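Local coordinates for protein glycerophosphodiester phosphodiesterase (Parabacteroides distasonis, PDB 3NO3) that belongs to the glycerophosphodiester phosphodiesterase family, enzymes built on a TIM-barrel scaffold, and binds a magnesium ion in the barrel, at residues A[136-141]-A[156-161]; A[174-179]-A[200-205]. All coordinates share one frame; numbering follows the deposited sequence.

From the N terminus, contact 1 comes first: it pairs the end of strand 133-137 with strand 155-157 and closes the loop that holds helix 140-149. The chain then passes through helix 164-169 into strand 174-178, where contact 2 opens; helices 179-184 and 188-194 fill its loop before strand 198-202 completes it. The two loops follow in series, neither enclosing nor crossing the other. Together they tie four consecutive parallel strands of the barrel, because strands 155-157 and 174-178 are themselves neighbours: Tyr157 O probably accepts a hydrogen bond from Asp176 N. Beyond contact 1, strand 99-104 brings Glu103, which binds magnesium with Glu39 and Asp41.

Contact 1 of 2, residues A[136-141]-A[156-161]; sequences ISFNMD and SYLNGE
Ser156 O lies against Ile136 CA and accepts a weak hydrogen bond from Ser137 N (3.4 Å), where the parallel strands of a beta-alpha-beta unit of the TIM barrel reach their C-terminal ends. On the same face as Ile136, Ser156 CB meets its CG2 branch. Tyr157 sits on the other face, with Ser137. Selenomethionine Met140, in the first turn of helix 140-149, bends at chi2 and chi3 and sets CE over one face of the Tyr157 ring, 3.8 Å from its centroid; SE lies obliquely, a Met-aromatic contact. One water donates to both Tyr157 OH and Phe138 O. Past the strand, Leu158 N donates to Ser137 O (3.0 Å) from above the carbonyl plane. Leu158 CB then stands over the centre of the Phe138 ring, 3.6 Å from the centroid and 6° off the normal, while its CD1 branch reaches Phe138 CD2 and Ile136 CG1. Asn159 comes to the edge of that ring, its amide turned 81° from the ring plane, with OD1 3.5 Å from Phe138 CD1. Glu161 finally joins two side chains of its own segment: OE1 accepts from Asn159 ND2 (2.7 Å), and OE2 takes the Tyr157 hydroxyl on its syn lone pair.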
loop_
_atom_site.group_PDB
_atom_site.type_symbol
_atom_site.label_atom_id
_atom_site.label_comp_id
_atom_site.label_asym_id
_atom_site.label_seq_id
_atom_site.Cartn_x
_atom_site.Cartn_y
_atom_site.Cartn_z
ATOM N N ILE A 136 2.350 -4.538 -2.356
ATOM C CA ILE A 136 1.997 -5.230 -1.120
ATOM C C ILE A 136 0.742 -6.062 -1.367
ATOM O O ILE A 136 -0.091 -5.665 -2.173
ATOM C CB ILE A 136 1.817 -4.250 0.063
ATOM C CG1 ILE A 136 0.616 -3.296 -0.119
ATOM C CG2 ILE A 136 3.119 -3.379 0.275
ATOM C CD1 ILE A 136 0.347 -2.318 1.110
ATOM N N SER A 137 0.564 -7.193 -0.682
ATOM C CA SER A 137 -0.686 -7.965 -0.820
ATOM C C SER A 137 -0.843 -8.934 0.344
ATOM O O SER A 137 0.146 -9.459 0.846
ATOM C CB SER A 137 -0.715 -8.764 -2.143
ATOM O OG SER A 137 -1.953 -9.389 -2.380
ATOM N N PHE A 138 -2.076 -9.182 0.760
ATOM C CA PHE A 138 -2.361 -10.337 1.610
ATOM C C PHE A 138 -2.245 -11.664 0.909
ATOM O O PHE A 138 -2.173 -12.690 1.592
ATOM C CB PHE A 138 -3.798 -10.263 2.179
ATOM C CG PHE A 138 -3.953 -9.207 3.265
ATOM C CD1 PHE A 138 -3.673 -9.513 4.587
ATOM C CD2 PHE A 138 -4.359 -7.924 2.959
ATOM C CE1 PHE A 138 -3.790 -8.534 5.586
ATOM C CE2 PHE A 138 -4.510 -6.958 3.957
ATOM C CZ PHE A 138 -4.218 -7.270 5.257
ATOM N N ASN A 139 -2.326 -11.665 -0.428
ATOM C CA ASN A 139 -2.390 -12.891 -1.189
ATOM C C ASN A 139 -1.032 -13.362 -1.629
ATOM O O ASN A 139 -0.323 -12.647 -2.367
ATOM C CB ASN A 139 -3.271 -12.697 -2.444
ATOM C CG ASN A 139 -3.555 -14.009 -3.135
ATOM O OD1 ASN A 139 -2.783 -14.454 -4.001
ATOM N ND2 ASN A 139 -4.638 -14.680 -2.710
HETATM N N MSE A 140 -0.696 -14.584 -1.277
HETATM C CA MSE A 140 0.630 -15.114 -1.578
HETATM C C MSE A 140 0.848 -15.372 -3.058
HETATM O O MSE A 140 1.944 -15.145 -3.548
HETATM C CB MSE A 140 0.863 -16.411 -0.798
HETATM C CG MSE A 140 2.239 -17.052 -1.008
HETATM SE SE MSE A 140 3.769 -15.864 -0.740
HETATM C CE MSE A 140 3.710 -15.881 1.185
ATOM N N ASP A 141 -0.197 -15.805 -3.764
ATOM C CA ASP A 141 -0.088 -16.023 -5.234
ATOM C C ASP A 141 0.165 -14.712 -5.978
ATOM O O ASP A 141 1.010 -14.680 -6.894
ATOM C CB ASP A 141 -1.315 -16.789 -5.766
ATOM C CG ASP A 141 -1.508 -18.136 -5.059
ATOM O OD1 ASP A 141 -0.626 -18.989 -5.247
ATOM O OD2 ASP A 141 -2.488 -18.315 -4.318
ATOM N N SER A 156 6.193 -6.636 -0.513
ATOM C CA SER A 156 6.033 -6.977 0.899
ATOM C C SER A 156 4.764 -7.780 1.160
ATOM O O SER A 156 3.731 -7.546 0.526
ATOM C CB SER A 156 6.070 -5.755 1.792
ATOM O OG SER A 156 7.228 -5.034 1.558
ATOM N N TYR A 157 4.838 -8.711 2.108
ATOM C CA TYR A 157 3.691 -9.527 2.452
ATOM C C TYR A 157 2.894 -8.838 3.543
ATOM O O TYR A 157 3.496 -8.314 4.492
ATOM C CB TYR A 157 4.169 -10.855 2.971
ATOM C CG TYR A 157 3.163 -11.945 3.156
ATOM C CD1 TYR A 157 2.221 -12.264 2.159
ATOM C CD2 TYR A 157 3.224 -12.761 4.257
ATOM C CE1 TYR A 157 1.357 -13.298 2.312
ATOM C CE2 TYR A 157 2.375 -13.835 4.405
ATOM C CZ TYR A 157 1.461 -14.115 3.424
ATOM O OH TYR A 157 0.613 -15.157 3.612
ATOM N N LEU A 158 1.553 -8.887 3.458
ATOM C CA LEU A 158 0.682 -8.285 4.473
ATOM C C LEU A 158 0.155 -9.218 5.565
ATOM O O LEU A 158 -0.281 -8.746 6.592
ATOM C CB LEU A 158 -0.521 -7.582 3.813
ATOM C CG LEU A 158 -0.253 -6.228 3.163
ATOM C CD1 LEU A 158 -1.453 -5.911 2.226
ATOM C CD2 LEU A 158 -0.057 -5.105 4.203
ATOM N N ASN A 159 0.174 -10.531 5.359
ATOM C CA ASN A 159 -0.752 -11.397 6.141
ATOM C C ASN A 159 -0.277 -11.795 7.538
ATOM O O ASN A 159 -1.097 -12.228 8.377
ATOM C CB ASN A 159 -1.098 -12.636 5.328
ATOM C CG ASN A 159 -2.326 -13.329 5.835
ATOM O OD1 ASN A 159 -3.360 -12.716 5.897
ATOM N ND2 ASN A 159 -2.206 -14.607 6.257
ATOM N N GLY A 160 1.028 -11.680 7.807
ATOM C CA GLY A 160 1.507 -11.648 9.178
ATOM C C GLY A 160 2.075 -12.946 9.751
ATOM O O GLY A 160 2.601 -12.914 10.867
ATOM N N GLU A 161 2.050 -14.058 9.007
ATOM C CA GLU A 161 2.365 -15.364 9.624
ATOM C C GLU A 161 3.759 -15.892 9.301
ATOM O O GLU A 161 4.170 -16.845 9.898
ATOM C CB GLU A 161 1.280 -16.423 9.302
ATOM C CG GLU A 161 1.343 -17.120 7.923
ATOM C CD GLU A 161 0.904 -16.249 6.748
ATOM O OE1 GLU A 161 0.387 -15.126 6.960
ATOM O OE2 GLU A 161 1.064 -16.698 5.590
HETATM O O HOH W 1 -2.372 -15.192 2.577
#

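Contact 2 of 2, residues A[174-179]-A[200-205]; sequences GLDYHY and NVWTVD
Trp202 O is held by two neighbouring residues. Tyr179 N donates to it at 3.1 Å, nearly along the C=O axis, and His178 CA adds a CA-H...O contact; the edge of the Tyr179 ring lies close by. Trp202 O belongs to the cis peptide that leads into Thr203, where parallel strands 174-178 and 198-202 of the TIM barrel end. Behind it runs the regular ladder: Asn200 N to Leu175 O, Tyr177 N to Asn200 O, and Trp202 N to Tyr177 O.

Trp202 makes the contact's side-chain hydrogen bond and its aromatic pair. With CG between the backbone N and the carbonyl carbon (chi1 57°), its indole reaches across to the partner strand, the pyrrole edge at Asp176 and the benzene ring over His178. NE1 donates to Asp176 O (2.9 Å), which lies in the ring plane, although the donor stands above the plane of that carbonyl. His178 N lies over one ring face, and His178 CB sits 3.9 Å from the centroid of the six-membered ring. The His178 imidazole turns its edge to the indole face in a T-shaped pair, planes 61° apart.

Farther back on this side, the Asp176 carboxylate and Asn200 amide stack side by side, pointing the same way with planes 10° apart. Asp176 OD1 comes within 3.1 Å of Asn200 CG without a hydrogen bond between the two groups; Asn200 OD1 is bonded instead to Thr222 OG1. On the opposite face, Val201 CG2 packs on Tyr179 CB (3.6 Å), near Leu209 and Met213 of helix 207-216.

A polar bond at one end of the indole and histidine packing over its benzene ring should therefore restrict its rotation. The Trp202 side chain comes within about 4 Å of a bound glycerol, nearest atoms; the glycerol is probably from the crystallisation liquor, though its place beside the indole would fit a pocket wall.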
loop_
_atom_site.group_PDB
_atom_site.type_symbol
_atom_site.label_atom_id
_atom_site.label_comp_id
_atom_site.label_asym_id
_atom_site.label_seq_id
_atom_site.Cartn_x
_atom_site.Cartn_y
_atom_site.Cartn_z
ATOM N N GLY A 174 10.361 -7.136 1.804
ATOM C CA GLY A 174 9.926 -6.625 3.085
ATOM C C GLY A 174 8.705 -7.314 3.679
ATOM O O GLY A 174 8.131 -8.192 3.061
ATOM N N LEU A 175 8.390 -6.978 4.926
ATOM C CA LEU A 175 7.121 -7.285 5.540
ATOM C C LEU A 175 6.372 -5.983 5.771
ATOM O O LEU A 175 6.977 -4.913 5.921
ATOM C CB LEU A 175 7.294 -8.040 6.868
ATOM C CG LEU A 175 7.979 -7.476 8.103
ATOM C CD1 LEU A 175 7.151 -6.471 8.879
ATOM C CD2 LEU A 175 8.396 -8.706 9.014
ATOM N N ASP A 176 5.053 -6.109 5.806
ATOM C CA ASP A 176 4.120 -5.021 6.075
ATOM C C ASP A 176 2.998 -5.619 6.934
ATOM O O ASP A 176 2.005 -6.115 6.417
ATOM C CB ASP A 176 3.633 -4.445 4.746
ATOM C CG ASP A 176 2.826 -3.218 4.888
ATOM O OD1 ASP A 176 2.658 -2.672 5.996
ATOM O OD2 ASP A 176 2.429 -2.708 3.841
ATOM N N TYR A 177 3.208 -5.649 8.246
ATOM C CA TYR A 177 2.431 -6.500 9.136
ATOM C C TYR A 177 1.629 -5.669 10.146
ATOM O O TYR A 177 2.023 -4.554 10.495
ATOM C CB TYR A 177 3.361 -7.456 9.865
ATOM C CG TYR A 177 3.866 -8.685 9.106
ATOM C CD1 TYR A 177 3.498 -8.984 7.764
ATOM C CD2 TYR A 177 4.665 -9.618 9.774
ATOM C CE1 TYR A 177 3.939 -10.116 7.151
ATOM C CE2 TYR A 177 5.087 -10.794 9.146
ATOM C CZ TYR A 177 4.708 -11.036 7.842
ATOM O OH TYR A 177 5.096 -12.170 7.240
ATOM N N HIS A 178 0.508 -6.226 10.603
ATOM C CA HIS A 178 -0.327 -5.573 11.621
ATOM C C HIS A 178 0.492 -5.335 12.887
ATOM O O HIS A 178 1.326 -6.144 13.245
ATOM C CB HIS A 178 -1.585 -6.409 11.914
ATOM C CG HIS A 178 -2.567 -5.741 12.829
ATOM N ND1 HIS A 178 -2.799 -6.189 14.109
ATOM C CD2 HIS A 178 -3.381 -4.673 12.649
ATOM C CE1 HIS A 178 -3.711 -5.417 14.681
ATOM N NE2 HIS A 178 -4.090 -4.499 13.811
ATOM N N TYR A 179 0.284 -4.204 13.547
ATOM C CA TYR A 179 1.085 -3.889 14.715
ATOM C C TYR A 179 1.131 -4.982 15.791
ATOM O O TYR A 179 2.174 -5.178 16.398
ATOM C CB TYR A 179 0.723 -2.511 15.315
ATOM C CG TYR A 179 -0.660 -2.364 15.876
ATOM C CD1 TYR A 179 -0.947 -2.725 17.186
ATOM C CD2 TYR A 179 -1.675 -1.767 15.129
ATOM C CE1 TYR A 179 -2.251 -2.529 17.728
ATOM C CE2 TYR A 179 -2.955 -1.575 15.658
ATOM C CZ TYR A 179 -3.236 -1.974 16.945
ATOM O OH TYR A 179 -4.501 -1.795 17.447
ATOM N N ASN A 200 7.444 -2.637 7.647
ATOM C CA ASN A 200 6.335 -1.646 7.563
ATOM C C ASN A 200 5.263 -2.159 8.532
ATOM O O ASN A 200 5.158 -3.387 8.751
ATOM C CB ASN A 200 5.875 -1.563 6.105
ATOM C CG ASN A 200 4.819 -0.478 5.807
ATOM O OD1 ASN A 200 4.307 0.254 6.676
ATOM N ND2 ASN A 200 4.509 -0.384 4.515
ATOM N N VAL A 201 4.546 -1.228 9.182
ATOM C CA VAL A 201 3.529 -1.601 10.148
ATOM C C VAL A 201 2.227 -0.835 9.857
ATOM O O VAL A 201 2.276 0.337 9.511
ATOM C CB VAL A 201 4.018 -1.386 11.612
ATOM C CG1 VAL A 201 4.343 0.109 11.924
ATOM C CG2 VAL A 201 3.016 -1.972 12.600
ATOM N N TRP A 202 1.084 -1.519 9.983
ATOM C CA TRP A 202 -0.240 -0.921 9.681
ATOM C C TRP A 202 -1.276 -1.257 10.770
ATOM O O TRP A 202 -1.053 -2.205 11.524
ATOM C CB TRP A 202 -0.767 -1.400 8.311
ATOM C CG TRP A 202 -0.898 -2.890 8.148
ATOM C CD1 TRP A 202 0.036 -3.744 7.651
ATOM C CD2 TRP A 202 -2.045 -3.701 8.462
ATOM N NE1 TRP A 202 -0.421 -5.021 7.667
ATOM C CE2 TRP A 202 -1.707 -5.031 8.143
ATOM C CE3 TRP A 202 -3.332 -3.426 8.966
ATOM C CZ2 TRP A 202 -2.599 -6.109 8.334
ATOM C CZ3 TRP A 202 -4.227 -4.497 9.143
ATOM C CH2 TRP A 202 -3.847 -5.822 8.846
ATOM N N THR A 203 -2.378 -0.500 10.925
ATOM C CA THR A 203 -2.567 0.876 10.490
ATOM C C THR A 203 -2.442 1.596 11.823
ATOM O O THR A 203 -3.252 1.351 12.698
ATOM C CB THR A 203 -3.919 1.040 9.784
ATOM O OG1 THR A 203 -3.847 0.321 8.541
ATOM C CG2 THR A 203 -4.203 2.482 9.452
ATOM N N VAL A 204 -1.372 2.370 12.025
ATOM C CA VAL A 204 -1.036 2.857 13.384
ATOM C C VAL A 204 -1.419 4.308 13.553
ATOM O O VAL A 204 -0.811 5.156 12.908
ATOM C CB VAL A 204 0.449 2.661 13.695
ATOM C CG1 VAL A 204 0.742 3.191 15.112
ATOM C CG2 VAL A 204 0.770 1.168 13.599
ATOM N N ASP A 205 -2.434 4.567 14.391
ATOM C CA ASP A 205 -2.998 5.914 14.606
ATOM C C ASP A 205 -2.828 6.496 16.031
ATOM O O ASP A 205 -2.868 7.721 16.199
ATOM C CB ASP A 205 -4.490 5.907 14.206
ATOM C CG ASP A 205 -4.716 5.513 12.730
ATOM O OD1 ASP A 205 -3.780 5.579 11.911
ATOM O OD2 ASP A 205 -5.846 5.104 12.385
#